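Local coordinates for protein AlkD2 (Streptococcus mutans, PDB 6M9M) that is of unknown function but belongs to the HEAT-like repeat family of DNA glycosylases and binds the nucleotide inosine-5'-monophosphate, at residues Arg8-Phe13 with Gln48-Gln53; Glu24-Thr29 with Arg55-Phe60; Phe62-Lys67 with Phe95-Lys100. All coordinates share one frame; numbering follows the deposited sequence.

How the contacts relate
All three contacts use helix 52-65, and together they follow it from its N-terminal end to its C-terminal end. Contact 1 sits at the start, partly open to solvent, and is the polar one: a serine-carboxylate hydrogen bond and a water join its segments. Contact 2, its centre about 11 Å from that of contact 1, is buried and made of rings, alkyl carbons and an alanine. Contact 3 is buried too, about 12 Å from contact 2 between centres, and turns from helix 21-32 to helix 85-102 as the partner. A salt bridge ties contact 1 to contact 2, while Tyr64 of contact 3 packs against Glu24, Ala27 and Leu28 of contact 2.

Contact 1: residues Arg8-Phe13 with Gln48-Gln53; sequences RLEKDF and QSDVYQ
Glu10 reaches from helix 2-13 to the loop ahead of helix 52-65, where Ser49 OG donates to its OE2 over 2.7 Å. The hydroxyl comes in on the anti side of that oxygen, 18° out of the carboxylate plane. A water joins the same pair of segments by a second route, donating to Glu10 OE2 at 3.2 Å and accepting from Asp50 N. Below the carboxylate, Glu10 CG lies against the Val51 methyl CG2 at 3.8 Å, the two side chains slanting past each other. At the far end of the contact, Phe13 CB meets Gln53 CB at 3.6 Å, and Gln53 CG rests on Phe13 O at 3.3 Å. Behind this first shell stands an ST turn: Ser49 OG also accepts from Val51 N at 2.9 Å, with Val51 at the N-cap position of helix 52-65. With OG anti to the Ser49 backbone N (chi1 177°), one hydroxyl serves both the turn and Glu10. Asp50 OD1 lies 4.4 Å from Glu10 OE2, a closeness of like charges probably eased by the two donors on OE2. Further out, Gln53 NE2 is taken by Ile16 O, and Phe13 packs on Glu23 and Arg26 of helix 21-32.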
loop_
_atom_site.group_PDB
_atom_site.type_symbol
_atom_site.label_atom_id
_atom_site.label_comp_id
_atom_site.label_asym_id
_atom_site.label_seq_id
_atom_site.Cartn_x
_atom_site.Cartn_y
_atom_site.Cartn_z
ATOM N N ARG A 8 13.260 -5.963 23.151
ATOM C CA ARG A 8 14.516 -5.844 22.418
ATOM C C ARG A 8 14.331 -5.090 21.106
ATOM O O ARG A 8 15.172 -4.262 20.739
ATOM C CB ARG A 8 15.129 -7.223 22.164
ATOM C CG ARG A 8 15.727 -7.880 23.399
ATOM C CD ARG A 8 16.780 -8.914 23.021
ATOM N NE ARG A 8 17.451 -9.461 24.198
ATOM C CZ ARG A 8 18.492 -10.288 24.154
ATOM N NH1 ARG A 8 18.994 -10.669 22.987
ATOM N NH2 ARG A 8 19.032 -10.733 25.280
ATOM N N LEU A 9 13.244 -5.370 20.372
ATOM C CA LEU A 9 12.962 -4.628 19.147
ATOM C C LEU A 9 12.821 -3.137 19.429
ATOM O O LEU A 9 13.277 -2.301 18.644
ATOM C CB LEU A 9 11.690 -5.176 18.499
ATOM C CG LEU A 9 11.748 -6.639 18.053
ATOM C CD1 LEU A 9 10.351 -7.069 17.580
ATOM C CD2 LEU A 9 12.749 -6.835 16.952
ATOM N N GLU A 10 12.170 -2.782 20.538
ATOM C CA GLU A 10 12.016 -1.376 20.882
ATOM C C GLU A 10 13.372 -0.724 21.107
ATOM O O GLU A 10 13.628 0.380 20.616
ATOM C CB GLU A 10 11.112 -1.251 22.112
ATOM C CG GLU A 10 9.654 -1.622 21.798
ATOM C CD GLU A 10 8.730 -1.616 23.000
ATOM O OE1 GLU A 10 9.220 -1.672 24.143
ATOM O OE2 GLU A 10 7.502 -1.566 22.804
ATOM N N LYS A 11 14.267 -1.405 21.823
ATOM C CA LYS A 11 15.607 -0.865 22.023
ATOM C C LYS A 11 16.351 -0.746 20.700
ATOM O O LYS A 11 17.020 0.262 20.440
ATOM C CB LYS A 11 16.377 -1.758 22.987
ATOM C CG LYS A 11 17.692 -1.162 23.441
ATOM C CD LYS A 11 18.375 -2.049 24.473
ATOM C CE LYS A 11 19.327 -3.047 23.828
ATOM N NZ LYS A 11 20.598 -2.401 23.395
ATOM N N ASP A 12 16.242 -1.765 19.848
ATOM C CA ASP A 12 16.990 -1.772 18.597
ATOM C C ASP A 12 16.507 -0.682 17.632
ATOM O O ASP A 12 17.313 -0.109 16.888
ATOM C CB ASP A 12 16.856 -3.144 17.926
ATOM C CG ASP A 12 17.540 -4.269 18.698
ATOM O OD1 ASP A 12 18.350 -4.001 19.617
ATOM O OD2 ASP A 12 17.276 -5.449 18.351
ATOM N N PHE A 13 15.198 -0.389 17.603
ATOM C CA PHE A 13 14.634 0.411 16.527
ATOM C C PHE A 13 14.207 1.829 16.904
ATOM O O PHE A 13 13.940 2.632 16.000
ATOM C CB PHE A 13 13.375 -0.267 15.955
ATOM C CG PHE A 13 13.610 -1.593 15.264
ATOM C CD1 PHE A 13 14.845 -1.941 14.753
ATOM C CD2 PHE A 13 12.557 -2.481 15.104
ATOM C CE1 PHE A 13 15.026 -3.159 14.110
ATOM C CE2 PHE A 13 12.736 -3.700 14.463
ATOM C CZ PHE A 13 13.974 -4.036 13.967
ATOM N N GLN A 48 1.070 -3.460 19.008
ATOM C CA GLN A 48 0.623 -2.638 20.119
ATOM C C GLN A 48 1.707 -1.741 20.697
ATOM O O GLN A 48 1.405 -0.913 21.562
ATOM C CB GLN A 48 0.055 -3.510 21.218
ATOM C CG GLN A 48 -1.313 -4.038 20.860
ATOM C CD GLN A 48 -2.236 -2.935 20.342
ATOM O OE1 GLN A 48 -2.485 -1.948 21.044
ATOM N NE2 GLN A 48 -2.711 -3.083 19.093
ATOM N N SER A 49 2.941 -1.859 20.235
ATOM C CA SER A 49 4.015 -1.043 20.775
ATOM C C SER A 49 3.742 0.439 20.564
ATOM O O SER A 49 3.215 0.856 19.530
ATOM C CB SER A 49 5.313 -1.417 20.068
ATOM O OG SER A 49 6.389 -0.614 20.510
ATOM N N ASP A 50 4.135 1.246 21.546
ATOM C CA ASP A 50 4.147 2.696 21.387
ATOM C C ASP A 50 5.404 3.193 20.671
ATOM O O ASP A 50 5.578 4.405 20.524
ATOM C CB ASP A 50 3.930 3.413 22.724
ATOM C CG ASP A 50 5.009 3.136 23.739
ATOM O OD1 ASP A 50 6.024 2.498 23.391
ATOM O OD2 ASP A 50 4.828 3.568 24.902
ATOM N N VAL A 51 6.240 2.283 20.184
ATOM C CA VAL A 51 7.402 2.620 19.366
ATOM C C VAL A 51 7.004 2.391 17.915
ATOM O O VAL A 51 6.813 1.245 17.491
ATOM C CB VAL A 51 8.627 1.786 19.768
ATOM C CG1 VAL A 51 9.800 2.095 18.865
ATOM C CG2 VAL A 51 8.979 2.047 21.244
ATOM N N TYR A 52 6.864 3.468 17.134
ATOM C CA TYR A 52 6.281 3.307 15.797
ATOM C C TYR A 52 7.153 2.423 14.903
ATOM O O TYR A 52 6.638 1.726 14.026
ATOM C CB TYR A 52 5.970 4.656 15.149
ATOM C CG TYR A 52 7.152 5.391 14.537
ATOM C CD1 TYR A 52 7.647 5.039 13.295
ATOM C CD2 TYR A 52 7.769 6.449 15.205
ATOM C CE1 TYR A 52 8.728 5.697 12.738
ATOM C CE2 TYR A 52 8.833 7.117 14.650
ATOM C CZ TYR A 52 9.314 6.749 13.417
ATOM O OH TYR A 52 10.383 7.418 12.867
ATOM N N GLN A 53 8.470 2.414 15.123
ATOM C CA GLN A 53 9.341 1.559 14.333
ATOM C C GLN A 53 9.063 0.079 14.577
ATOM O O GLN A 53 9.215 -0.736 13.662
ATOM C CB GLN A 53 10.807 1.889 14.623
ATOM C CG GLN A 53 11.238 3.319 14.283
ATOM C CD GLN A 53 11.132 4.279 15.453
ATOM O OE1 GLN A 53 10.318 4.085 16.354
ATOM N NE2 GLN A 53 11.946 5.337 15.434
HETATM O O HOH W 1 5.082 -0.018 24.136
#

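Contact 2: residues Glu24-Thr29 with Arg55-Phe60; sequences EQRALT and RMYAVF
Segments 24-29 and 55-60 cross at -46°, their axes 8.4 Å apart, and Ala27 and Tyr57 bring their CA atoms within 5.7 Å. Ala27 is small enough to fit this close approach, and its methyl CB touches Phe60 CB at 3.6 Å and Tyr57 CD2 at 3.9 Å. One turn earlier, Glu24 lies over a face of the Phe60 ring: its CB stands 3.7 Å from the ring centroid, close to the normal, a CH-pi contact. Glu24 CG points anti to the backbone N (chi1 -175°) and the chain runs on extended, carrying CG past Phe60 CE1 at 3.8 Å with the carboxylate plane turned 23° from the ring. Tyr57 works from the other flank of Ala27. Its CE2 comes to 3.5 Å from Ala27 N, and its edge meets the backbone carbonyl carbon of Arg26, whose CG also touches CE2 at 3.9 Å. The polar ends look to other partners: Tyr57 OH bonds to Asp30, and Arg26 forms a salt bridge with Asp12. Phe60 also packs on Val90 of helix 85-102. The join between these two helices of the HEAT-like stack is therefore made by carbon surfaces; Glu24 and Arg26 contribute mainly their aliphatic carbons, so dispersion and CH-pi attraction probably dominate.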
loop_
_atom_site.group_PDB
_atom_site.type_symbol
_atom_site.label_atom_id
_atom_site.label_comp_id
_atom_site.label_asym_id
_atom_site.label_seq_id
_atom_site.Cartn_x
_atom_site.Cartn_y
_atom_site.Cartn_z
ATOM N N GLU A 24 12.221 -4.076 7.976
ATOM C CA GLU A 24 11.828 -5.058 6.978
ATOM C C GLU A 24 12.686 -6.309 7.065
ATOM O O GLU A 24 12.168 -7.430 7.054
ATOM C CB GLU A 24 11.950 -4.426 5.590
ATOM C CG GLU A 24 11.456 -5.326 4.480
ATOM C CD GLU A 24 11.672 -4.733 3.107
ATOM O OE1 GLU A 24 12.627 -3.933 2.946
ATOM O OE2 GLU A 24 10.900 -5.084 2.189
ATOM N N GLN A 25 14.010 -6.147 7.123
ATOM C CA GLN A 25 14.874 -7.322 7.134
ATOM C C GLN A 25 14.684 -8.146 8.403
ATOM O O GLN A 25 14.688 -9.379 8.348
ATOM C CB GLN A 25 16.334 -6.918 6.948
ATOM C CG GLN A 25 17.275 -8.112 6.840
ATOM C CD GLN A 25 16.859 -9.102 5.755
ATOM O OE1 GLN A 25 16.809 -8.761 4.571
ATOM N NE2 GLN A 25 16.545 -10.331 6.161
ATOM N N ARG A 26 14.496 -7.492 9.551
ATOM C CA ARG A 26 14.244 -8.249 10.775
ATOM C C ARG A 26 12.934 -9.023 10.673
ATOM O O ARG A 26 12.867 -10.197 11.056
ATOM C CB ARG A 26 14.215 -7.298 11.969
ATOM C CG ARG A 26 14.316 -7.992 13.317
ATOM C CD ARG A 26 15.753 -8.450 13.643
ATOM N NE ARG A 26 15.851 -8.770 15.060
ATOM C CZ ARG A 26 16.190 -7.906 16.011
ATOM N NH1 ARG A 26 16.511 -6.656 15.707
ATOM N NH2 ARG A 26 16.231 -8.310 17.273
ATOM N N ALA A 27 11.877 -8.389 10.156
ATOM C CA ALA A 27 10.611 -9.085 9.979
ATOM C C ALA A 27 10.757 -10.276 9.035
ATOM O O ALA A 27 10.222 -11.362 9.305
ATOM C CB ALA A 27 9.558 -8.109 9.453
ATOM N N LEU A 28 11.459 -10.099 7.913
ATOM C CA LEU A 28 11.628 -11.205 6.975
ATOM C C LEU A 28 12.339 -12.378 7.639
ATOM O O LEU A 28 11.923 -13.530 7.489
ATOM C CB LEU A 28 12.373 -10.736 5.734
ATOM C CG LEU A 28 12.472 -11.790 4.621
ATOM C CD1 LEU A 28 11.114 -12.372 4.233
ATOM C CD2 LEU A 28 13.126 -11.133 3.421
ATOM N N THR A 29 13.431 -12.105 8.362
ATOM C CA THR A 29 14.156 -13.156 9.065
ATOM C C THR A 29 13.256 -13.887 10.048
ATOM O O THR A 29 13.239 -15.123 10.096
ATOM C CB THR A 29 15.349 -12.546 9.802
ATOM O OG1 THR A 29 16.258 -11.995 8.843
ATOM C CG2 THR A 29 16.072 -13.596 10.640
ATOM N N ARG A 55 6.010 -0.991 15.351
ATOM C CA ARG A 55 4.789 -1.194 14.581
ATOM C C ARG A 55 5.089 -1.373 13.096
ATOM O O ARG A 55 4.419 -2.161 12.426
ATOM C CB ARG A 55 3.798 -0.056 14.812
ATOM C CG ARG A 55 3.392 0.113 16.265
ATOM C CD ARG A 55 2.052 0.779 16.410
ATOM N NE ARG A 55 1.957 2.098 15.785
ATOM C CZ ARG A 55 2.392 3.221 16.344
ATOM N NH1 ARG A 55 2.997 3.196 17.528
ATOM N NH2 ARG A 55 2.231 4.376 15.719
ATOM N N MET A 56 6.093 -0.665 12.565
ATOM C CA MET A 56 6.518 -0.899 11.185
ATOM C C MET A 56 6.932 -2.350 10.979
ATOM O O MET A 56 6.488 -3.005 10.032
ATOM C CB MET A 56 7.667 0.040 10.821
ATOM C CG MET A 56 7.291 1.509 10.665
ATOM S SD MET A 56 8.705 2.624 10.526
ATOM C CE MET A 56 9.573 1.905 9.146
ATOM N N TYR A 57 7.796 -2.857 11.859
ATOM C CA TYR A 57 8.184 -4.270 11.852
ATOM C C TYR A 57 6.955 -5.177 11.845
ATOM O O TYR A 57 6.868 -6.130 11.063
ATOM C CB TYR A 57 9.082 -4.515 13.072
ATOM C CG TYR A 57 9.257 -5.953 13.476
ATOM C CD1 TYR A 57 8.376 -6.541 14.359
ATOM C CD2 TYR A 57 10.296 -6.729 12.972
ATOM C CE1 TYR A 57 8.519 -7.851 14.752
ATOM C CE2 TYR A 57 10.451 -8.052 13.365
ATOM C CZ TYR A 57 9.544 -8.610 14.247
ATOM O OH TYR A 57 9.647 -9.913 14.669
ATOM N N ALA A 58 5.988 -4.883 12.718
ATOM C CA ALA A 58 4.791 -5.709 12.823
ATOM C C ALA A 58 3.993 -5.713 11.529
ATOM O O ALA A 58 3.424 -6.746 11.149
ATOM C CB ALA A 58 3.912 -5.204 13.965
ATOM N N VAL A 59 3.896 -4.557 10.867
ATOM C CA VAL A 59 3.136 -4.471 9.622
ATOM C C VAL A 59 3.842 -5.215 8.497
ATOM O O VAL A 59 3.183 -5.838 7.655
ATOM C CB VAL A 59 2.783 -3.012 9.292
ATOM C CG1 VAL A 59 2.037 -2.918 7.979
ATOM C CG2 VAL A 59 1.943 -2.412 10.428
ATOM N N PHE A 60 5.179 -5.191 8.460
ATOM C CA PHE A 60 5.870 -6.074 7.523
ATOM C C PHE A 60 5.501 -7.536 7.793
ATOM O O PHE A 60 5.259 -8.309 6.859
ATOM C CB PHE A 60 7.397 -5.880 7.557
ATOM C CG PHE A 60 7.887 -4.649 6.825
ATOM C CD1 PHE A 60 7.701 -4.524 5.458
ATOM C CD2 PHE A 60 8.564 -3.642 7.493
ATOM C CE1 PHE A 60 8.160 -3.398 4.779
ATOM C CE2 PHE A 60 9.029 -2.523 6.815
ATOM C CZ PHE A 60 8.830 -2.405 5.456
#

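Contact 3: residues Phe62-Lys67 with Phe95-Lys100; sequences FGYLSK and FDEFCK
Gly63 brings the C-terminal part of helix 52-65 against Glu97 of helix 85-102, their CA atoms 5.5 Å apart, an approach that the bare glycine CA permits. Glu97 CG lies 3.5 Å from Gly63 O. Tyr64 follows, its side chain setting off away from segment 95-100; the ring nevertheless presents an edge to the Glu97 carboxylate, with OE2 in the ring plane and 3.8 Å from CD1. The two flat groups stand 78° apart. Glu97 gets there by a bend at chi2 (68°), which brings its carboxylate to the ring edge. The Tyr64 ring also meets that of Tyr31 in helix 21-32, and its backbone O accepts from Lys101 NZ. At Ser66, OG lies between the backbone N and carbonyl carbon, from where it donates to Gly63 O at 2.7 Å, arriving 26° out of the carbonyl plane. Ser66 OG also presses on Phe98 CB at 3.2 Å and lies at the edge of that ring, in its plane, with CD1 3.4 Å away. Phe98 reaches on to Leu72 of helix 69-79. Packing of helix 52-65 on helix 85-102 is consistent with the stacked helices of a HEAT-like repeat solenoid, the fold of this DNA glycosylase family.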
loop_
_atom_site.group_PDB
_atom_site.type_symbol
_atom_site.label_atom_id
_atom_site.label_comp_id
_atom_site.label_asym_id
_atom_site.label_seq_id
_atom_site.Cartn_x
_atom_site.Cartn_y
_atom_site.Cartn_z
ATOM N N PHE A 62 2.706 -8.657 9.132
ATOM C CA PHE A 62 1.349 -8.852 8.645
ATOM C C PHE A 62 1.357 -9.108 7.136
ATOM O O PHE A 62 0.658 -9.994 6.644
ATOM C CB PHE A 62 0.457 -7.638 8.940
ATOM C CG PHE A 62 0.116 -7.416 10.404
ATOM C CD1 PHE A 62 -0.082 -8.472 11.303
ATOM C CD2 PHE A 62 -0.059 -6.120 10.876
ATOM C CE1 PHE A 62 -0.435 -8.212 12.641
ATOM C CE2 PHE A 62 -0.388 -5.870 12.190
ATOM C CZ PHE A 62 -0.571 -6.908 13.077
ATOM N N GLY A 63 2.135 -8.320 6.381
ATOM C CA GLY A 63 2.249 -8.562 4.955
ATOM C C GLY A 63 2.673 -9.977 4.621
ATOM O O GLY A 63 2.095 -10.634 3.746
ATOM N N TYR A 64 3.706 -10.476 5.310
ATOM C CA TYR A 64 4.162 -11.837 5.046
ATOM C C TYR A 64 3.118 -12.884 5.434
ATOM O O TYR A 64 3.090 -13.974 4.851
ATOM C CB TYR A 64 5.484 -12.114 5.775
ATOM C CG TYR A 64 6.586 -11.134 5.443
ATOM C CD1 TYR A 64 6.801 -10.695 4.150
ATOM C CD2 TYR A 64 7.377 -10.603 6.448
ATOM C CE1 TYR A 64 7.782 -9.744 3.872
ATOM C CE2 TYR A 64 8.365 -9.690 6.184
ATOM C CZ TYR A 64 8.572 -9.254 4.908
ATOM O OH TYR A 64 9.556 -8.319 4.692
ATOM N N LEU A 65 2.279 -12.577 6.421
ATOM C CA LEU A 65 1.281 -13.480 6.980
ATOM C C LEU A 65 -0.094 -13.337 6.338
ATOM O O LEU A 65 -1.036 -14.036 6.748
ATOM C CB LEU A 65 1.121 -13.170 8.466
ATOM C CG LEU A 65 2.289 -13.484 9.390
ATOM C CD1 LEU A 65 2.060 -12.721 10.691
ATOM C CD2 LEU A 65 2.427 -14.982 9.628
ATOM N N SER A 66 -0.223 -12.479 5.330
ATOM C CA SER A 66 -1.518 -12.005 4.867
ATOM C C SER A 66 -2.325 -13.021 4.071
ATOM O O SER A 66 -3.470 -12.698 3.727
ATOM C CB SER A 66 -1.338 -10.713 4.068
ATOM O OG SER A 66 -0.488 -10.902 2.967
ATOM N N LYS A 67 -1.820 -14.226 3.811
ATOM C CA LYS A 67 -2.688 -15.296 3.319
ATOM C C LYS A 67 -3.803 -15.604 4.313
ATOM O O LYS A 67 -4.897 -16.037 3.920
ATOM C CB LYS A 67 -1.861 -16.554 3.036
ATOM C CG LYS A 67 -2.623 -17.755 2.517
ATOM C CD LYS A 67 -1.660 -18.914 2.359
ATOM C CE LYS A 67 -2.347 -20.186 1.909
ATOM N NZ LYS A 67 -1.380 -21.318 1.793
ATOM N N PHE A 95 0.483 -4.406 1.752
ATOM C CA PHE A 95 -0.582 -4.732 0.820
ATOM C C PHE A 95 -0.008 -5.232 -0.502
ATOM O O PHE A 95 -0.499 -6.214 -1.071
ATOM C CB PHE A 95 -1.503 -3.522 0.600
ATOM C CG PHE A 95 -2.655 -3.856 -0.293
ATOM C CD1 PHE A 95 -3.654 -4.683 0.169
ATOM C CD2 PHE A 95 -2.687 -3.448 -1.612
ATOM C CE1 PHE A 95 -4.687 -5.089 -0.645
ATOM C CE2 PHE A 95 -3.735 -3.852 -2.435
ATOM C CZ PHE A 95 -4.726 -4.673 -1.952
ATOM N N ASP A 96 1.045 -4.583 -1.004
ATOM C CA ASP A 96 1.695 -5.085 -2.213
ATOM C C ASP A 96 2.214 -6.499 -1.998
ATOM O O ASP A 96 2.160 -7.333 -2.908
ATOM C CB ASP A 96 2.824 -4.132 -2.618
ATOM C CG ASP A 96 3.385 -4.418 -3.983
ATOM O OD1 ASP A 96 2.603 -4.691 -4.909
ATOM O OD2 ASP A 96 4.621 -4.315 -4.133
ATOM N N GLU A 97 2.740 -6.779 -0.801
ATOM C CA GLU A 97 3.229 -8.120 -0.475
ATOM C C GLU A 97 2.108 -9.151 -0.568
ATOM O O GLU A 97 2.299 -10.247 -1.107
ATOM C CB GLU A 97 3.862 -8.116 0.917
ATOM C CG GLU A 97 4.410 -9.446 1.382
ATOM C CD GLU A 97 5.610 -9.909 0.609
ATOM O OE1 GLU A 97 6.349 -9.037 0.110
ATOM O OE2 GLU A 97 5.826 -11.144 0.528
ATOM N N PHE A 98 0.940 -8.835 -0.012
ATOM C CA PHE A 98 -0.206 -9.728 -0.150
ATOM C C PHE A 98 -0.481 -10.026 -1.626
ATOM O O PHE A 98 -0.653 -11.188 -2.029
ATOM C CB PHE A 98 -1.472 -9.111 0.470
ATOM C CG PHE A 98 -2.709 -9.858 0.069
ATOM C CD1 PHE A 98 -2.974 -11.098 0.602
ATOM C CD2 PHE A 98 -3.561 -9.370 -0.910
ATOM C CE1 PHE A 98 -4.065 -11.832 0.201
ATOM C CE2 PHE A 98 -4.647 -10.114 -1.323
ATOM C CZ PHE A 98 -4.904 -11.342 -0.756
ATOM N N CYS A 99 -0.536 -8.968 -2.450
ATOM C CA CYS A 99 -0.889 -9.140 -3.858
ATOM C C CYS A 99 0.165 -9.954 -4.594
ATOM O O CYS A 99 -0.170 -10.793 -5.437
ATOM C CB CYS A 99 -1.080 -7.779 -4.527
ATOM S SG CYS A 99 -2.473 -6.814 -3.928
ATOM N N LYS A 100 1.444 -9.705 -4.300
ATOM C CA LYS A 100 2.524 -10.461 -4.923
ATOM C C LYS A 100 2.439 -11.936 -4.580
ATOM O O LYS A 100 2.674 -12.792 -5.441
ATOM C CB LYS A 100 3.859 -9.873 -4.438
ATOM C CG LYS A 100 5.117 -10.558 -4.929
ATOM C CD LYS A 100 6.357 -9.875 -4.327
ATOM C CE LYS A 100 7.643 -10.514 -4.822
ATOM N NZ LYS A 100 8.857 -9.810 -4.313
#